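PDB 6WYE: serine acetyltransferase from Neisseria gonorrhoeae, which probably transfers the acetyl group of acetyl-CoA to L-serine, giving O-acetyl-L-serine in the first of two steps from serine to cysteine. Local coordinates for residues S76-S80 with R160-F165; A71-S75 with L88-Q93. All blocks are in the same frame, centred on the assembly; numbering follows the deposited sequence.

Contact 1 (S76-S80 with R160-F165); sequences SKLGS and RMSEVF
The guanidinium of R160 lies against the end of helix 66-78, its rim turned to two backbone carbonyls and V164 CG2 resting on one face, offset toward the edge. NE points at L78 O, 3.1 Å away, in a nearly straight bond (163°) that lies close to the guanidinium plane but comes from above the carbonyl plane. NH2 reaches G79 O at 3.2 Å along a more bent path, again from above the carbonyl plane. At the edge, NH1 meets OE1 of E163, one turn on in its own helix, in a salt bridge of 3.2 Å; bends at chi2 (-55°) and chi3 (-86°) fold the arginine chain back so that it serves all three oxygens. The other flat group, the ring of F165, is approached obliquely by K77 CB, 3.7 Å from CZ, and by L78 CD2, 3.8 Å from CE2. L78 is the knob here: its side chain sits among R160, M161, V164 and F165, with CD1 3.9 Å from M161 CG. K77 lends the contact its CB and CG, while NZ runs on to a salt bridge with E163 of a neighbouring subunit; E163 OE2 in turn takes K77 NZ of another neighbouring subunit. The two carbonyls stand where helix 66-78 ends, G79 being the first residue to leave helical geometry, and a positive group there would suit the negative end of the helix dipole. With E163 bridging R160 and that lysine, the contact sits where subunits of the six-chain assembly meet.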
loop_
_atom_site.group_PDB
_atom_site.type_symbol
_atom_site.label_atom_id
_atom_site.label_comp_id
_atom_site.label_asym_id
_atom_site.label_seq_id
_atom_site.Cartn_x
_atom_site.Cartn_y
_atom_site.Cartn_z
ATOM N N SER A 76 -1.332 8.548 11.275
ATOM C CA SER A 76 -0.587 8.394 10.029
ATOM C C SER A 76 0.765 7.720 10.277
ATOM O O SER A 76 1.176 6.837 9.517
ATOM C CB SER A 76 -0.454 9.756 9.322
ATOM O OG SER A 76 0.760 10.413 9.624
ATOM N N LYS A 77 1.455 8.103 11.350
ATOM C CA LYS A 77 2.792 7.570 11.598
ATOM C C LYS A 77 2.750 6.112 12.041
ATOM O O LYS A 77 3.565 5.294 11.597
ATOM C CB LYS A 77 3.500 8.379 12.686
ATOM C CG LYS A 77 3.670 9.837 12.401
ATOM C CD LYS A 77 4.515 10.065 11.186
ATOM C CE LYS A 77 4.806 11.547 11.028
ATOM N NZ LYS A 77 5.713 11.753 9.879
ATOM N N LEU A 78 1.833 5.772 12.942
ATOM C CA LEU A 78 1.897 4.484 13.616
ATOM C C LEU A 78 0.912 3.474 13.057
ATOM O O LEU A 78 0.996 2.294 13.408
ATOM C CB LEU A 78 1.657 4.671 15.115
ATOM C CG LEU A 78 2.646 5.683 15.683
ATOM C CD1 LEU A 78 2.364 5.931 17.148
ATOM C CD2 LEU A 78 4.080 5.174 15.478
ATOM N N GLY A 79 -0.013 3.916 12.212
ATOM C CA GLY A 79 -0.928 3.001 11.559
ATOM C C GLY A 79 -0.215 2.026 10.644
ATOM O O GLY A 79 0.896 2.264 10.164
ATOM N N SER A 80 -0.872 0.898 10.414
ATOM C CA SER A 80 -0.292 -0.172 9.616
ATOM C C SER A 80 -1.434 -1.019 9.076
ATOM O O SER A 80 -2.602 -0.793 9.427
ATOM C CB SER A 80 0.688 -1.011 10.453
ATOM O OG SER A 80 -0.009 -1.868 11.333
ATOM N N ARG A 160 5.442 -0.317 17.805
ATOM C CA ARG A 160 5.333 0.495 16.595
ATOM C C ARG A 160 6.121 1.790 16.737
ATOM O O ARG A 160 6.813 2.212 15.801
ATOM C CB ARG A 160 3.866 0.837 16.293
ATOM C CG ARG A 160 3.098 -0.182 15.487
ATOM C CD ARG A 160 3.803 -0.484 14.183
ATOM N NE ARG A 160 3.447 0.448 13.126
ATOM C CZ ARG A 160 4.251 0.746 12.115
ATOM N NH1 ARG A 160 5.453 0.180 12.047
ATOM N NH2 ARG A 160 3.861 1.602 11.185
ATOM N N MET A 161 5.992 2.451 17.891
ATOM C CA MET A 161 6.784 3.645 18.175
ATOM C C MET A 161 8.274 3.359 18.083
ATOM O O MET A 161 9.046 4.189 17.589
ATOM C CB MET A 161 6.456 4.177 19.567
ATOM C CG MET A 161 5.099 4.895 19.683
ATOM S SD MET A 161 4.535 4.940 21.406
ATOM C CE MET A 161 5.857 5.897 22.157
ATOM N N SER A 162 8.708 2.223 18.632
ATOM C CA SER A 162 10.128 1.907 18.587
ATOM C C SER A 162 10.589 1.698 17.144
ATOM O O SER A 162 11.674 2.149 16.754
ATOM C CB SER A 162 10.411 0.692 19.464
ATOM O OG SER A 162 11.784 0.394 19.464
ATOM N N GLU A 163 9.770 1.019 16.335
ATOM C CA GLU A 163 10.104 0.802 14.932
ATOM C C GLU A 163 10.131 2.110 14.152
ATOM O O GLU A 163 11.085 2.385 13.419
ATOM C CB GLU A 163 9.102 -0.171 14.300
ATOM C CG GLU A 163 9.322 -1.612 14.698
ATOM C CD GLU A 163 8.285 -2.519 14.079
ATOM O OE1 GLU A 163 7.237 -1.996 13.631
ATOM O OE2 GLU A 163 8.520 -3.742 14.036
ATOM N N VAL A 164 9.085 2.932 14.292
ATOM C CA VAL A 164 8.927 4.076 13.395
ATOM C C VAL A 164 9.763 5.251 13.860
ATOM O O VAL A 164 10.382 5.949 13.042
ATOM C CB VAL A 164 7.441 4.471 13.281
ATOM C CG1 VAL A 164 7.291 5.778 12.493
ATOM C CG2 VAL A 164 6.631 3.345 12.624
ATOM N N PHE A 165 9.806 5.489 15.176
ATOM C CA PHE A 165 10.497 6.642 15.734
ATOM C C PHE A 165 11.875 6.307 16.284
ATOM O O PHE A 165 12.629 7.227 16.601
ATOM C CB PHE A 165 9.665 7.287 16.856
ATOM C CG PHE A 165 8.296 7.778 16.418
ATOM C CD1 PHE A 165 8.103 8.318 15.156
ATOM C CD2 PHE A 165 7.210 7.701 17.284
ATOM C CE1 PHE A 165 6.853 8.773 14.758
ATOM C CE2 PHE A 165 5.960 8.154 16.897
ATOM C CZ PHE A 165 5.780 8.703 15.628
#

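Contact 2 (A71-S75 with L88-Q93); sequences AYHLS and LFEIYQ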
loop_
_atom_site.group_PDB
_atom_site.type_symbol
_atom_site.label_atom_id
_atom_site.label_comp_id
_atom_site.label_asym_id
_atom_site.label_seq_id
_atom_site.Cartn_x
_atom_site.Cartn_y
_atom_site.Cartn_z
ATOM N N ALA A 71 -3.834 13.850 16.627
ATOM C CA ALA A 71 -4.347 12.488 16.504
ATOM C C ALA A 71 -4.257 12.002 15.067
ATOM O O ALA A 71 -3.890 10.847 14.811
ATOM C CB ALA A 71 -5.796 12.421 16.994
ATOM N N TYR A 72 -4.582 12.878 14.113
ATOM C CA TYR A 72 -4.531 12.502 12.703
ATOM C C TYR A 72 -3.101 12.204 12.265
ATOM O O TYR A 72 -2.833 11.171 11.644
ATOM C CB TYR A 72 -5.143 13.613 11.854
ATOM C CG TYR A 72 -5.431 13.244 10.421
ATOM C CD1 TYR A 72 -6.637 12.658 10.066
ATOM C CD2 TYR A 72 -4.511 13.512 9.415
ATOM C CE1 TYR A 72 -6.915 12.333 8.740
ATOM C CE2 TYR A 72 -4.786 13.204 8.084
ATOM C CZ TYR A 72 -5.984 12.617 7.758
ATOM O OH TYR A 72 -6.253 12.301 6.448
ATOM N N HIS A 73 -2.180 13.087 12.580
ATOM C CA HIS A 73 -0.778 12.906 12.134
ATOM C C HIS A 73 -0.137 11.698 12.810
ATOM O O HIS A 73 0.521 10.959 12.137
ATOM C CB HIS A 73 0.016 14.174 12.380
ATOM C CG HIS A 73 1.259 14.305 11.583
ATOM N ND1 HIS A 73 1.341 13.943 10.288
ATOM C CD2 HIS A 73 2.454 14.807 11.905
ATOM C CE1 HIS A 73 2.527 14.219 9.846
ATOM N NE2 HIS A 73 3.222 14.728 10.810
ATOM N N LEU A 74 -0.341 11.544 14.102
ATOM C CA LEU A 74 0.243 10.401 14.804
ATOM C C LEU A 74 -0.281 9.081 14.257
ATOM O O LEU A 74 0.484 8.126 14.072
ATOM C CB LEU A 74 -0.051 10.494 16.304
ATOM C CG LEU A 74 0.662 11.595 17.086
ATOM C CD1 LEU A 74 0.368 11.455 18.576
ATOM C CD2 LEU A 74 2.167 11.544 16.810
ATOM N N SER A 75 -1.587 9.003 13.990
ATOM C CA SER A 75 -2.119 7.758 13.453
ATOM C C SER A 75 -1.568 7.491 12.060
ATOM O O SER A 75 -1.323 6.329 11.706
ATOM C CB SER A 75 -3.651 7.787 13.454
ATOM O OG SER A 75 -4.137 8.734 12.516
ATOM N N LEU A 88 -7.106 3.864 14.532
ATOM C CA LEU A 88 -6.148 4.511 15.424
ATOM C C LEU A 88 -6.492 5.980 15.622
ATOM O O LEU A 88 -6.430 6.501 16.746
ATOM C CB LEU A 88 -4.740 4.380 14.849
ATOM C CG LEU A 88 -3.539 4.588 15.770
ATOM C CD1 LEU A 88 -3.733 3.875 17.118
ATOM C CD2 LEU A 88 -2.313 4.051 15.053
ATOM N N PHE A 89 -6.864 6.661 14.537
ATOM C CA PHE A 89 -7.235 8.067 14.624
ATOM C C PHE A 89 -8.367 8.261 15.622
ATOM O O PHE A 89 -8.312 9.154 16.475
ATOM C CB PHE A 89 -7.650 8.572 13.233
ATOM C CG PHE A 89 -8.194 9.984 13.221
ATOM C CD1 PHE A 89 -7.559 10.999 13.910
ATOM C CD2 PHE A 89 -9.337 10.292 12.490
ATOM C CE1 PHE A 89 -8.050 12.295 13.894
ATOM C CE2 PHE A 89 -9.836 11.587 12.468
ATOM C CZ PHE A 89 -9.189 12.590 13.173
ATOM N N GLU A 90 -9.402 7.414 15.536
ATOM C CA GLU A 90 -10.534 7.533 16.451
ATOM C C GLU A 90 -10.112 7.228 17.881
ATOM O O GLU A 90 -10.491 7.947 18.811
ATOM C CB GLU A 90 -11.675 6.603 16.015
ATOM N N ILE A 91 -9.308 6.178 18.068
ATOM C CA ILE A 91 -8.810 5.847 19.401
ATOM C C ILE A 91 -8.029 7.020 19.984
ATOM O O ILE A 91 -8.224 7.409 21.145
ATOM C CB ILE A 91 -7.961 4.565 19.343
ATOM C CG1 ILE A 91 -8.870 3.362 19.059
ATOM C CG2 ILE A 91 -7.169 4.412 20.628
ATOM C CD1 ILE A 91 -8.159 2.137 18.512
ATOM N N TYR A 92 -7.136 7.609 19.183
ATOM C CA TYR A 92 -6.369 8.759 19.653
ATOM C C TYR A 92 -7.272 9.951 19.942
ATOM O O TYR A 92 -7.047 10.694 20.908
ATOM C CB TYR A 92 -5.315 9.148 18.615
ATOM C CG TYR A 92 -4.097 8.257 18.577
ATOM C CD1 TYR A 92 -3.888 7.271 19.537
ATOM C CD2 TYR A 92 -3.143 8.415 17.585
ATOM C CE1 TYR A 92 -2.738 6.472 19.509
ATOM C CE2 TYR A 92 -2.006 7.617 17.547
ATOM C CZ TYR A 92 -1.811 6.654 18.498
ATOM O OH TYR A 92 -0.672 5.882 18.417
ATOM N N GLN A 93 -8.283 10.173 19.096
ATOM C CA GLN A 93 -9.207 11.277 19.336
ATOM C C GLN A 93 -9.998 11.067 20.626
ATOM O O GLN A 93 -10.144 11.994 21.431
ATOM C CB GLN A 93 -10.144 11.447 18.132
ATOM C CG GLN A 93 -10.016 12.810 17.473
ATOM C CD GLN A 93 -10.866 12.945 16.225
ATOM O OE1 GLN A 93 -11.345 11.949 15.666
ATOM N NE2 GLN A 93 -11.067 14.182 15.783
#
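A71 turns its CB into helix 85-98, where it meets CB of Y92 at 3.7 Å and CD1 of F89 at 3.8 Å. With so small a side chain the backbones come close: the CA atoms of A71 and Y92 are 5.3 Å apart, as are those of S75 and F89. Next, Y72 supplies the edge of a T-shaped aromatic pair. Its CD1 stands over the centre of one face of F89, the ring planes are 87° apart, and the centroids are separated by 5.3 Å. OE1 of Q93, one turn on in the same helix as F89, lies over the opposite face, offset toward the rim. With CG anti to the backbone N (chi1 174°), F89 sends its ring toward helix 66-78, and CE1 also lies 3.5 Å from Y72 N. R86 of another subunit makes a cation-pi contact with Y72.

L74 presents its CB to the ring of Y92, 3.7 Å from CE2, while L88 CD1 lies over one face of that tyrosine near the rim. S75 ends the segment with its CB against L88 CB and its OG 3.6 Å from F89 CB. The hydroxyl also lies near the carbonyl oxygens of A71 and Y72 in its own helix, with one proton for the two acceptors. No hydrogen bond crosses between the segments. L157 of helix 151-165 also touches L88 and Y92, and I141 of helix 131-147 touches L74 and Y92. The short segments' axes approach to 8.4 Å at 136°, consistent with the small residues A71 and S75 one turn apart: a helical hairpin within the all-helical N-terminal domain of serine acetyltransferases.

In the fold
Contacts 1 and 2 follow one another along helix 66-78, their centres 12 Å apart. Contact 2 sets the middle of that helix against helix 85-98; contact 1 sets its end against helix 151-165. They meet at L78, whose CD1 lies 3.3 Å from Y92 OH, and at L88, whose CD2 is 3.7 Å from G79 N, so the two contacts pack directly against each other through L78, L88 and Y92. Both belong to the helical part of the chain, apart from the left-handed beta-helix of the hexapeptide repeats. The side chain of M161 is about 14 Å from a bound (2S)-2-hydroxybutanedioic acid, so contact 1 does not line that pocket.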